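Long-range contact in gigastasin (Haementeria ghilianii, PDB 5UBM), which probably inhibits serine proteases of its host's blood, as other leech proteins of the antistasin family do: residues T89-C94 and C107-C112. Sequence-based numbering, arbitrary orientation.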
loop_
_atom_site.group_PDB
_atom_site.type_symbol
_atom_site.label_atom_id
_atom_site.label_comp_id
_atom_site.label_asym_id
_atom_site.label_seq_id
_atom_site.Cartn_x
_atom_site.Cartn_y
_atom_site.Cartn_z
ATOM N N THR C 89 28.493 17.128 0.418
ATOM C CA THR C 89 29.075 17.760 1.596
ATOM C C THR C 89 29.984 18.925 1.224
ATOM O O THR C 89 30.674 18.881 0.206
ATOM C CB THR C 89 29.869 16.745 2.437
ATOM O OG1 THR C 89 30.962 16.234 1.667
ATOM C CG2 THR C 89 28.977 15.592 2.847
ATOM N N ASP C 90 29.984 19.968 2.051
ATOM C CA ASP C 90 30.822 21.136 1.790
ATOM C C ASP C 90 32.260 20.912 2.259
ATOM O O ASP C 90 32.638 19.807 2.643
ATOM C CB ASP C 90 30.234 22.393 2.453
ATOM C CG ASP C 90 30.160 22.294 3.979
ATOM O OD1 ASP C 90 30.635 21.297 4.564
ATOM O OD2 ASP C 90 29.626 23.240 4.599
ATOM N N LYS C 91 33.053 21.974 2.238
ATOM C CA LYS C 91 34.457 21.880 2.614
ATOM C C LYS C 91 34.612 21.774 4.130
ATOM O O LYS C 91 35.668 21.385 4.628
ATOM C CB LYS C 91 35.231 23.080 2.068
ATOM C CG LYS C 91 35.066 23.260 0.565
ATOM C CD LYS C 91 36.049 24.268 -0.009
ATOM C CE LYS C 91 35.815 25.668 0.538
ATOM N NZ LYS C 91 36.807 26.641 -0.009
ATOM N N LYS C 92 33.549 22.113 4.855
ATOM C CA LYS C 92 33.531 21.989 6.308
ATOM C C LYS C 92 33.258 20.551 6.729
ATOM O O LYS C 92 33.650 20.128 7.817
ATOM C CB LYS C 92 32.470 22.903 6.920
ATOM C CG LYS C 92 32.615 24.369 6.578
ATOM C CD LYS C 92 31.468 25.166 7.181
ATOM C CE LYS C 92 31.384 24.949 8.688
ATOM N NZ LYS C 92 30.238 25.675 9.302
ATOM N N GLY C 93 32.572 19.810 5.867
ATOM C CA GLY C 93 32.151 18.460 6.188
ATOM C C GLY C 93 30.667 18.393 6.496
ATOM O O GLY C 93 30.150 17.353 6.907
ATOM N N CYS C 94 29.977 19.514 6.299
ATOM C CA CYS C 94 28.536 19.579 6.518
ATOM C C CYS C 94 27.779 18.962 5.353
ATOM O O CYS C 94 27.948 19.379 4.208
ATOM C CB CYS C 94 28.084 21.027 6.719
ATOM S SG CYS C 94 28.831 21.869 8.131
ATOM N N CYS C 107 33.056 11.411 -4.289
ATOM C CA CYS C 107 34.281 11.380 -3.500
ATOM C C CYS C 107 34.856 12.783 -3.299
ATOM O O CYS C 107 36.021 12.943 -2.935
ATOM C CB CYS C 107 35.317 10.470 -4.165
ATOM S SG CYS C 107 34.897 8.711 -4.091
ATOM N N VAL C 108 34.033 13.795 -3.539
ATOM C CA VAL C 108 34.428 15.171 -3.276
ATOM C C VAL C 108 33.995 15.572 -1.868
ATOM O O VAL C 108 32.833 15.392 -1.499
ATOM C CB VAL C 108 33.823 16.139 -4.303
ATOM C CG1 VAL C 108 34.065 17.577 -3.884
ATOM C CG2 VAL C 108 34.402 15.868 -5.674
ATOM N N ASN C 109 34.941 16.106 -1.097
ATOM C CA ASN C 109 34.730 16.445 0.309
ATOM C C ASN C 109 34.387 15.209 1.126
ATOM O O ASN C 109 33.260 15.043 1.590
ATOM C CB ASN C 109 33.637 17.507 0.461
ATOM C CG ASN C 109 34.072 18.865 -0.051
ATOM O OD1 ASN C 109 35.151 19.350 0.286
ATOM N ND2 ASN C 109 33.238 19.479 -0.880
ATOM N N ILE C 110 35.376 14.340 1.285
ATOM C CA ILE C 110 35.233 13.135 2.088
ATOM C C ILE C 110 36.581 12.851 2.744
ATOM O O ILE C 110 37.626 13.218 2.206
ATOM C CB ILE C 110 34.753 11.929 1.239
ATOM C CG1 ILE C 110 34.190 10.824 2.133
ATOM C CG2 ILE C 110 35.868 11.410 0.331
ATOM C CD1 ILE C 110 33.578 9.667 1.370
ATOM N N TRP C 111 36.564 12.231 3.918
ATOM C CA TRP C 111 37.794 12.043 4.679
ATOM C C TRP C 111 37.916 10.623 5.218
ATOM O O TRP C 111 37.446 10.313 6.316
ATOM C CB TRP C 111 37.860 13.071 5.811
ATOM C CG TRP C 111 37.799 14.474 5.283
ATOM C CD1 TRP C 111 38.854 15.270 4.952
ATOM C CD2 TRP C 111 36.618 15.234 4.987
ATOM N NE1 TRP C 111 38.407 16.483 4.485
ATOM C CE2 TRP C 111 37.038 16.486 4.494
ATOM C CE3 TRP C 111 35.248 14.979 5.098
ATOM C CZ2 TRP C 111 36.140 17.480 4.115
ATOM C CZ3 TRP C 111 34.357 15.968 4.719
ATOM C CH2 TRP C 111 34.808 17.203 4.233
ATOM N N CYS C 112 38.553 9.767 4.422
ATOM C CA CYS C 112 38.719 8.357 4.750
ATOM C C CYS C 112 40.156 8.055 5.150
ATOM O O CYS C 112 41.099 8.508 4.500
ATOM C CB CYS C 112 38.321 7.473 3.562
ATOM S SG CYS C 112 36.632 7.690 2.951
#
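The indole of Trp-111 presents the edge of its six-membered ring to Asp-90 O, which lies near the ring plane, 3.7 Å from CH2; one face is met by the carbonyl C of Asn-109, two residues earlier in the same segment and offset toward the rim. Gly-93 CA approaches CH2 obliquely, at 3.5 Å. What the ring meets is a type I turn with a G1 bulge, joining strands 87-89 and 95-96 in the antistasin-family region. Gly-93, with phi at 105°, takes the bulge position, and Asp-90 OD1 accepts a bond of 2.6 Å from Cys-94 N and weak ones from the N-H groups of Gly-93 and Lys-92.

Beside the indole, the Asn-109 amide lies against the turn's entry: ND2 gives a weak, bent bond to Thr-89 O (2.8 Å), while CG comes within 3.2 Å of Asp-90 O. Replacing Asn-109 by alanine is likely to leave Thr-89 O without this donor and to open a gap beside Lys-91 CA, where OD1 now rests. Arg-52 bonds through NH2 to both Thr-89 OG1 and Asn-109 O. OG1 of Thr-89 stands between its backbone N and carbonyl carbon (chi1 62°), and from there donates to an in-plane lone pair of Asn-109 O at 2.6 Å.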